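Transferrin (Manduca sexta, PDB 6WB6) binds a single ferric ion together with a carbonate anion and transports iron as a secreted insect transferrin. Local coordinates at residues R37-F45 with F53-M61; P435-K443 with V541-F552. All blocks are in the same frame, centred on the assembly; numbering follows the deposited sequence.

Both contacts are largely buried, but they lie in different halves of the transferrin chain. Contact 1 belongs to the first transferrin-like region and contact 2 to the second. Their centres are about 42 Å apart, and the nearest atoms stay about 23 Å from each other. Contact 1 sets a helix against an outer sheet strand and the start of the next helix, so side chains do the joining. One arginine forms salt bridges there, beside a small apolar patch. Contact 2 pairs two strands of a mixed sheet. Backbone hydrogen bonds carry it, valines fill one face, and polar groups gather at one end, where the strand 542-545 gives way to a 3-10 segment.

Contact 1: R37-F45 with F53-M61; sequences RDRVECLSF and FVPVDPEDM
Arg39 reaches from its helix to Asp60 at the start of helix 58-65. Its NH1 gives a hydrogen bond and salt bridge of 2.9 Å to Asp60 OD2, nearly in the guanidinium plane and on the syn side of the carboxylate. Asp57 N also donates to this oxygen, from the opposite face, so OD2 is gripped twice. The Arg39 chain is extended as far as CD and then bends (chi3 -82°), which lays one guanidinium face over Pro55 O. A long salt bridge (3.6 Å) runs from Arg39 NH1 to Asp57 OD2, and two waters bridge them, one weakly at Arg39. A methionine in place of Arg39 would probably leave Asp60 OD2 without its charged mate on the syn side. Beside Arg39, Leu43 CD2 packs on Val56 CG1 at 3.6 Å and on Val54 CG1. Cys42 CB touches Val54 CG2 at 3.7 Å; its SG is disulfide-bonded to Cys8. Asp57, a predicted iron ligand, has its side chain about 12 Å from the bound iron, too far to coordinate it; OD1 bonds to Gln274 and OD2 makes a salt bridge to Arg376. Ile277 of strand 275-279 touches Leu43, Val54 and Val56, and Ala36 of strand 31-36 meets Cys42.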
loop_
_atom_site.group_PDB
_atom_site.type_symbol
_atom_site.label_atom_id
_atom_site.label_comp_id
_atom_site.label_asym_id
_atom_site.label_seq_id
_atom_site.Cartn_x
_atom_site.Cartn_y
_atom_site.Cartn_z
ATOM N N ARG A 37 -1.129 17.975 -4.500
ATOM C CA ARG A 37 -0.273 16.792 -4.395
ATOM C C ARG A 37 -1.098 15.519 -4.517
ATOM O O ARG A 37 -0.647 14.515 -5.089
ATOM C CB ARG A 37 0.474 16.822 -3.051
ATOM C CG ARG A 37 1.113 15.480 -2.639
ATOM C CD ARG A 37 1.555 15.476 -1.172
ATOM N NE ARG A 37 0.454 15.066 -0.317
ATOM C CZ ARG A 37 -0.141 15.830 0.588
ATOM N NH1 ARG A 37 0.280 17.068 0.816
ATOM N NH2 ARG A 37 -1.140 15.336 1.298
ATOM N N ASP A 38 -2.299 15.545 -3.966
ATOM C CA ASP A 38 -3.203 14.406 -3.977
ATOM C C ASP A 38 -4.515 14.875 -3.381
ATOM O O ASP A 38 -4.624 16.017 -2.906
ATOM C CB ASP A 38 -2.613 13.247 -3.183
ATOM C CG ASP A 38 -2.088 13.684 -1.790
ATOM O OD1 ASP A 38 -2.794 14.411 -1.044
ATOM O OD2 ASP A 38 -0.963 13.286 -1.451
ATOM N N ARG A 39 -5.498 13.970 -3.350
ATOM C CA ARG A 39 -6.796 14.333 -2.809
ATOM C C ARG A 39 -6.694 14.810 -1.359
ATOM O O ARG A 39 -7.420 15.725 -0.953
ATOM C CB ARG A 39 -7.741 13.148 -2.923
ATOM C CG ARG A 39 -9.176 13.540 -2.781
ATOM C CD ARG A 39 -10.118 12.384 -3.014
ATOM N NE ARG A 39 -10.367 12.159 -4.438
ATOM C CZ ARG A 39 -11.028 11.111 -4.919
ATOM N NH1 ARG A 39 -11.503 10.160 -4.102
ATOM N NH2 ARG A 39 -11.198 10.998 -6.218
ATOM N N VAL A 40 -5.852 14.175 -0.543
ATOM C CA VAL A 40 -5.744 14.618 0.851
ATOM C C VAL A 40 -5.381 16.100 0.903
ATOM O O VAL A 40 -6.055 16.900 1.564
ATOM C CB VAL A 40 -4.742 13.749 1.636
ATOM C CG1 VAL A 40 -4.524 14.312 3.050
ATOM C CG2 VAL A 40 -5.274 12.366 1.761
ATOM N N GLU A 41 -4.337 16.495 0.175
ATOM C CA GLU A 41 -4.026 17.920 0.090
ATOM C C GLU A 41 -5.200 18.734 -0.453
ATOM O O GLU A 41 -5.436 19.861 0.002
ATOM C CB GLU A 41 -2.800 18.168 -0.786
ATOM C CG GLU A 41 -2.453 19.661 -0.804
ATOM C CD GLU A 41 -1.065 19.977 -1.315
ATOM O OE1 GLU A 41 -0.284 20.550 -0.522
ATOM O OE2 GLU A 41 -0.768 19.654 -2.490
ATOM N N CYS A 42 -5.931 18.193 -1.446
ATOM C CA CYS A 42 -7.036 18.943 -2.049
ATOM C C CYS A 42 -8.016 19.413 -0.993
ATOM O O CYS A 42 -8.505 20.547 -1.051
ATOM C CB CYS A 42 -7.783 18.092 -3.093
ATOM S SG CYS A 42 -7.035 18.093 -4.713
ATOM N N LEU A 43 -8.325 18.552 -0.017
ATOM C CA LEU A 43 -9.276 18.940 1.021
ATOM C C LEU A 43 -8.769 20.160 1.785
ATOM O O LEU A 43 -9.557 21.042 2.147
ATOM C CB LEU A 43 -9.551 17.766 1.971
ATOM C CG LEU A 43 -10.167 16.535 1.281
ATOM C CD1 LEU A 43 -10.135 15.318 2.198
ATOM C CD2 LEU A 43 -11.593 16.796 0.751
ATOM N N SER A 44 -7.454 20.221 2.041
ATOM C CA SER A 44 -6.874 21.387 2.701
ATOM C C SER A 44 -7.073 22.637 1.849
ATOM O O SER A 44 -7.499 23.682 2.354
ATOM C CB SER A 44 -5.385 21.159 2.972
ATOM O OG SER A 44 -5.190 20.331 4.102
ATOM N N PHE A 45 -6.798 22.527 0.545
ATOM C CA PHE A 45 -7.001 23.650 -0.361
ATOM C C PHE A 45 -8.458 24.048 -0.439
ATOM O O PHE A 45 -8.762 25.220 -0.686
ATOM C CB PHE A 45 -6.511 23.318 -1.765
ATOM C CG PHE A 45 -5.029 23.226 -1.899
ATOM C CD1 PHE A 45 -4.183 23.548 -0.837
ATOM C CD2 PHE A 45 -4.473 22.842 -3.105
ATOM C CE1 PHE A 45 -2.817 23.472 -0.987
ATOM C CE2 PHE A 45 -3.114 22.755 -3.260
ATOM C CZ PHE A 45 -2.275 23.075 -2.188
ATOM N N PHE A 53 -14.054 22.898 -4.696
ATOM C CA PHE A 53 -14.619 21.570 -4.505
ATOM C C PHE A 53 -13.681 20.520 -5.069
ATOM O O PHE A 53 -12.755 20.807 -5.843
ATOM C CB PHE A 53 -15.994 21.445 -5.161
ATOM C CG PHE A 53 -15.950 21.464 -6.681
ATOM C CD1 PHE A 53 -15.448 22.561 -7.366
ATOM C CD2 PHE A 53 -16.444 20.376 -7.413
ATOM C CE1 PHE A 53 -15.426 22.585 -8.777
ATOM C CE2 PHE A 53 -16.441 20.372 -8.801
ATOM C CZ PHE A 53 -15.933 21.456 -9.501
ATOM N N VAL A 54 -13.970 19.280 -4.690
ATOM C CA VAL A 54 -13.151 18.136 -5.049
ATOM C C VAL A 54 -13.990 16.871 -4.896
ATOM O O VAL A 54 -14.846 16.797 -4.004
ATOM C CB VAL A 54 -11.886 18.092 -4.178
ATOM C CG1 VAL A 54 -12.271 17.847 -2.706
ATOM C CG2 VAL A 54 -10.921 17.056 -4.702
ATOM N N PRO A 55 -13.804 15.876 -5.754
ATOM C CA PRO A 55 -14.479 14.590 -5.555
ATOM C C PRO A 55 -13.912 13.835 -4.357
ATOM O O PRO A 55 -12.710 13.859 -4.092
ATOM C CB PRO A 55 -14.197 13.849 -6.870
ATOM C CG PRO A 55 -12.909 14.465 -7.349
ATOM C CD PRO A 55 -13.044 15.903 -7.017
ATOM N N VAL A 56 -14.787 13.140 -3.646
ATOM C CA VAL A 56 -14.425 12.464 -2.406
ATOM C C VAL A 56 -15.119 11.109 -2.348
ATOM O O VAL A 56 -16.296 10.988 -2.706
ATOM C CB VAL A 56 -14.820 13.304 -1.171
ATOM C CG1 VAL A 56 -13.834 14.465 -0.916
ATOM C CG2 VAL A 56 -16.226 13.816 -1.339
ATOM N N ASP A 57 -14.394 10.094 -1.883
ATOM C CA ASP A 57 -15.040 8.926 -1.320
ATOM C C ASP A 57 -15.499 9.256 0.100
ATOM O O ASP A 57 -15.033 10.229 0.694
ATOM C CB ASP A 57 -14.088 7.730 -1.303
ATOM C CG ASP A 57 -13.552 7.360 -2.687
ATOM O OD1 ASP A 57 -14.274 7.477 -3.710
ATOM O OD2 ASP A 57 -12.394 6.919 -2.742
ATOM N N PRO A 58 -16.400 8.447 0.672
ATOM C CA PRO A 58 -16.788 8.642 2.083
ATOM C C PRO A 58 -15.598 8.677 3.043
ATOM O O PRO A 58 -15.566 9.464 3.996
ATOM C CB PRO A 58 -17.704 7.430 2.337
ATOM C CG PRO A 58 -18.178 7.001 0.964
ATOM C CD PRO A 58 -16.982 7.212 0.109
ATOM N N GLU A 59 -14.605 7.834 2.798
ATOM C CA GLU A 59 -13.371 7.892 3.565
ATOM C C GLU A 59 -12.725 9.286 3.497
ATOM O O GLU A 59 -12.127 9.745 4.474
ATOM C CB GLU A 59 -12.409 6.809 3.056
ATOM C CG GLU A 59 -12.838 5.347 3.339
ATOM C CD GLU A 59 -13.701 4.729 2.206
ATOM O OE1 GLU A 59 -14.331 5.491 1.465
ATOM O OE2 GLU A 59 -13.733 3.490 2.044
ATOM N N ASP A 60 -12.817 9.966 2.343
ATOM C CA ASP A 60 -12.226 11.298 2.209
ATOM C C ASP A 60 -13.041 12.351 2.966
ATOM O O ASP A 60 -12.477 13.274 3.569
ATOM C CB ASP A 60 -12.099 11.666 0.722
ATOM C CG ASP A 60 -11.256 10.673 -0.074
ATOM O OD1 ASP A 60 -10.158 10.267 0.378
ATOM O OD2 ASP A 60 -11.711 10.275 -1.164
ATOM N N MET A 61 -14.368 12.238 2.929
ATOM C CA MET A 61 -15.227 13.108 3.726
ATOM C C MET A 61 -14.839 13.036 5.187
ATOM O O MET A 61 -14.746 14.061 5.877
ATOM C CB MET A 61 -16.698 12.705 3.545
ATOM C CG MET A 61 -17.160 12.745 2.082
ATOM S SD MET A 61 -18.777 11.973 1.783
ATOM C CE MET A 61 -18.804 11.886 -0.017
HETATM O O HOH W 1 -14.030 9.259 -5.592
HETATM O O HOH W 2 -11.735 7.242 -5.319
#

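Contact 2: P435-K443 with V541-F552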
loop_
_atom_site.group_PDB
_atom_site.type_symbol
_atom_site.label_atom_id
_atom_site.label_comp_id
_atom_site.label_asym_id
_atom_site.label_seq_id
_atom_site.Cartn_x
_atom_site.Cartn_y
_atom_site.Cartn_z
ATOM N N PRO A 435 14.814 -4.830 -4.551
ATOM C CA PRO A 435 15.885 -3.934 -4.088
ATOM C C PRO A 435 16.920 -3.784 -5.184
ATOM O O PRO A 435 16.945 -4.558 -6.137
ATOM C CB PRO A 435 16.465 -4.645 -2.867
ATOM C CG PRO A 435 15.456 -5.701 -2.511
ATOM C CD PRO A 435 14.792 -6.082 -3.772
ATOM N N ASN A 436 17.770 -2.770 -5.058
ATOM C CA ASN A 436 18.929 -2.698 -5.935
ATOM C C ASN A 436 19.875 -3.847 -5.624
ATOM O O ASN A 436 19.906 -4.360 -4.503
ATOM C CB ASN A 436 19.661 -1.379 -5.763
ATOM C CG ASN A 436 18.842 -0.202 -6.237
ATOM O OD1 ASN A 436 18.230 -0.246 -7.308
ATOM N ND2 ASN A 436 18.779 0.834 -5.415
ATOM N N TYR A 437 20.652 -4.242 -6.628
ATOM C CA TYR A 437 21.719 -5.215 -6.455
ATOM C C TYR A 437 23.052 -4.627 -6.883
ATOM O O TYR A 437 23.146 -3.914 -7.890
ATOM C CB TYR A 437 21.455 -6.481 -7.262
ATOM C CG TYR A 437 20.376 -7.339 -6.660
ATOM C CD1 TYR A 437 19.069 -6.884 -6.582
ATOM C CD2 TYR A 437 20.663 -8.585 -6.154
ATOM C CE1 TYR A 437 18.085 -7.668 -6.024
ATOM C CE2 TYR A 437 19.690 -9.373 -5.600
ATOM C CZ TYR A 437 18.404 -8.912 -5.537
ATOM O OH TYR A 437 17.419 -9.694 -4.993
ATOM N N ALA A 438 24.081 -4.943 -6.115
ATOM C CA ALA A 438 25.437 -4.734 -6.588
ATOM C C ALA A 438 25.767 -5.811 -7.610
ATOM O O ALA A 438 25.633 -7.010 -7.334
ATOM C CB ALA A 438 26.428 -4.773 -5.427
ATOM N N VAL A 439 26.179 -5.401 -8.802
ATOM C CA VAL A 439 26.443 -6.360 -9.862
ATOM C C VAL A 439 27.841 -6.130 -10.398
ATOM O O VAL A 439 28.546 -5.201 -9.998
ATOM C CB VAL A 439 25.412 -6.302 -11.003
ATOM C CG1 VAL A 439 24.016 -6.357 -10.426
ATOM C CG2 VAL A 439 25.596 -5.062 -11.868
ATOM N N ALA A 440 28.249 -7.055 -11.266
ATOM C CA ALA A 440 29.559 -7.073 -11.905
ATOM C C ALA A 440 29.324 -7.078 -13.405
ATOM O O ALA A 440 28.880 -8.093 -13.958
ATOM C CB ALA A 440 30.366 -8.294 -11.490
ATOM N N VAL A 441 29.626 -5.952 -14.052
ATOM C CA VAL A 441 29.363 -5.766 -15.473
ATOM C C VAL A 441 30.632 -6.109 -16.241
ATOM O O VAL A 441 31.727 -5.639 -15.885
ATOM C CB VAL A 441 28.914 -4.321 -15.758
ATOM C CG1 VAL A 441 28.556 -4.137 -17.215
ATOM C CG2 VAL A 441 27.744 -3.933 -14.854
ATOM N N VAL A 442 30.490 -6.951 -17.271
ATOM C CA VAL A 442 31.581 -7.348 -18.156
ATOM C C VAL A 442 31.145 -7.125 -19.603
ATOM O O VAL A 442 29.958 -7.074 -19.909
ATOM C CB VAL A 442 32.008 -8.819 -17.950
ATOM C CG1 VAL A 442 32.800 -8.962 -16.646
ATOM C CG2 VAL A 442 30.786 -9.783 -17.955
ATOM N N LYS A 443 32.126 -6.957 -20.493
ATOM C CA LYS A 443 31.833 -6.947 -21.919
ATOM C C LYS A 443 31.446 -8.345 -22.379
ATOM O O LYS A 443 31.923 -9.350 -21.849
ATOM C CB LYS A 443 33.034 -6.464 -22.723
ATOM C CG LYS A 443 33.355 -4.997 -22.525
ATOM C CD LYS A 443 34.166 -4.432 -23.669
ATOM C CE LYS A 443 34.426 -2.952 -23.427
ATOM N NZ LYS A 443 35.319 -2.301 -24.416
ATOM N N VAL A 541 36.088 -5.447 -15.563
ATOM C CA VAL A 541 34.825 -5.699 -14.881
ATOM C C VAL A 541 34.460 -4.423 -14.134
ATOM O O VAL A 541 35.331 -3.753 -13.573
ATOM C CB VAL A 541 34.946 -6.919 -13.936
ATOM C CG1 VAL A 541 36.026 -6.667 -12.876
ATOM C CG2 VAL A 541 33.610 -7.252 -13.270
ATOM N N ALA A 542 33.174 -4.073 -14.138
ATOM C CA ALA A 542 32.710 -2.876 -13.441
ATOM C C ALA A 542 31.770 -3.274 -12.313
ATOM O O ALA A 542 30.699 -3.823 -12.572
ATOM C CB ALA A 542 32.006 -1.909 -14.394
ATOM N N PHE A 543 32.167 -2.990 -11.067
ATOM C CA PHE A 543 31.301 -3.188 -9.899
ATOM C C PHE A 543 30.481 -1.918 -9.709
ATOM O O PHE A 543 30.963 -0.907 -9.179
ATOM C CB PHE A 543 32.100 -3.516 -8.644
ATOM C CG PHE A 543 32.999 -4.691 -8.808
ATOM C CD1 PHE A 543 32.538 -5.976 -8.547
ATOM C CD2 PHE A 543 34.303 -4.525 -9.254
ATOM C CE1 PHE A 543 33.366 -7.071 -8.723
ATOM C CE2 PHE A 543 35.132 -5.621 -9.441
ATOM C CZ PHE A 543 34.664 -6.889 -9.171
ATOM N N VAL A 544 29.231 -1.986 -10.139
ATOM C CA VAL A 544 28.313 -0.864 -10.113
ATOM C C VAL A 544 27.031 -1.359 -9.469
ATOM O O VAL A 544 26.905 -2.530 -9.134
ATOM C CB VAL A 544 28.074 -0.312 -11.524
ATOM C CG1 VAL A 544 29.382 0.275 -12.061
ATOM C CG2 VAL A 544 27.562 -1.421 -12.456
ATOM N N SER A 545 26.096 -0.450 -9.258
ATOM C CA SER A 545 24.777 -0.836 -8.810
ATOM C C SER A 545 23.941 -1.213 -10.012
ATOM O O SER A 545 24.118 -0.665 -11.097
ATOM C CB SER A 545 24.067 0.296 -8.073
ATOM O OG SER A 545 22.662 0.012 -8.029
ATOM N N SER A 546 22.976 -2.105 -9.791
ATOM C CA SER A 546 21.999 -2.394 -10.838
ATOM C C SER A 546 21.232 -1.140 -11.251
ATOM O O SER A 546 20.826 -1.010 -12.412
ATOM C CB SER A 546 21.037 -3.475 -10.363
ATOM O OG SER A 546 20.339 -3.044 -9.228
ATOM N N ALA A 547 21.061 -0.193 -10.325
ATOM C CA ALA A 547 20.378 1.061 -10.643
ATOM C C ALA A 547 21.085 1.870 -11.732
ATOM O O ALA A 547 20.455 2.726 -12.359
ATOM C CB ALA A 547 20.239 1.900 -9.368
ATOM N N ASP A 548 22.366 1.625 -11.972
ATOM C CA ASP A 548 23.151 2.387 -12.935
ATOM C C ASP A 548 23.378 1.633 -14.234
ATOM O O ASP A 548 24.227 2.042 -15.035
ATOM C CB ASP A 548 24.513 2.760 -12.342
ATOM C CG ASP A 548 24.449 3.975 -11.421
ATOM O OD1 ASP A 548 23.390 4.643 -11.350
ATOM O OD2 ASP A 548 25.473 4.259 -10.761
ATOM N N LEU A 549 22.649 0.547 -14.468
ATOM C CA LEU A 549 22.910 -0.262 -15.657
ATOM C C LEU A 549 22.453 0.402 -16.966
ATOM O O LEU A 549 22.837 -0.080 -18.039
ATOM C CB LEU A 549 22.251 -1.636 -15.497
ATOM C CG LEU A 549 22.894 -2.500 -14.406
ATOM C CD1 LEU A 549 22.182 -3.822 -14.248
ATOM C CD2 LEU A 549 24.399 -2.742 -14.672
ATOM N N SER A 550 21.675 1.495 -16.903
ATOM C CA SER A 550 21.295 2.243 -18.107
ATOM C C SER A 550 22.499 2.837 -18.818
ATOM O O SER A 550 22.433 3.124 -20.020
ATOM C CB SER A 550 20.330 3.369 -17.747
ATOM O OG SER A 550 20.953 4.303 -16.890
ATOM N N HIS A 551 23.585 3.070 -18.094
ATOM C CA HIS A 551 24.818 3.549 -18.691
ATOM C C HIS A 551 25.581 2.464 -19.453
ATOM O O HIS A 551 26.710 2.734 -19.867
ATOM C CB HIS A 551 25.735 4.143 -17.608
ATOM C CG HIS A 551 25.123 5.282 -16.853
ATOM N ND1 HIS A 551 25.449 6.598 -17.101
ATOM C CD2 HIS A 551 24.202 5.302 -15.860
ATOM C CE1 HIS A 551 24.760 7.379 -16.288
ATOM N NE2 HIS A 551 23.996 6.618 -15.523
ATOM N N PHE A 552 25.015 1.262 -19.628
ATOM C CA PHE A 552 25.696 0.159 -20.302
ATOM C C PHE A 552 24.823 -0.382 -21.417
ATOM O O PHE A 552 23.682 -0.782 -21.171
ATOM C CB PHE A 552 26.019 -1.009 -19.365
ATOM C CG PHE A 552 27.023 -0.691 -18.324
ATOM C CD1 PHE A 552 26.622 -0.197 -17.103
ATOM C CD2 PHE A 552 28.369 -0.877 -18.566
ATOM C CE1 PHE A 552 27.555 0.113 -16.120
ATOM C CE2 PHE A 552 29.302 -0.587 -17.599
ATOM C CZ PHE A 552 28.898 -0.092 -16.363
HETATM O O HOH W 3 17.705 -1.796 -9.371
#
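Val441 sits at the apolar centre, between Val544, Leu549 and Phe552. Its CG1, anti to the backbone N (chi1 -176°), lies over one face of the Phe552 ring in a CH-pi contact, 3.8 Å from the centroid. CG2 presses on Val544 CG2 at 3.5 Å, a tight fit, and meets Leu549 CD2. Val439 CG2 comes tip to tip with the same leucine methyl. On the other sheet face, Ala440 CB touches Val541 CG2 at 3.8 Å. Between the faces, Val441 and Ala542 exchange two backbone hydrogen bonds of 2.8 Å, N to O each way, and Val439 and Val544 exchange two longer ones. At the polar end, Ser546, just past the strand, grips Tyr437 twice. Its N donates to Tyr437 O, and its OG accepts from Tyr437 N at 2.9 Å, almost straight (175°). One water links Ser546 OG to Asn436 OD1. Ser545 OG takes the N-H of Ala547 at 2.8 Å, an ST turn into the 3-10 segment. Helix 530-535 covers the valine face, and helix 467-479 the face of Ala438 and Phe543. Strand 437-443 runs antiparallel to 542-545, itself parallel to 458-461: a mixed sheet with helices on both faces, consistent with the periplasmic-binding-protein-like fold of transferrins.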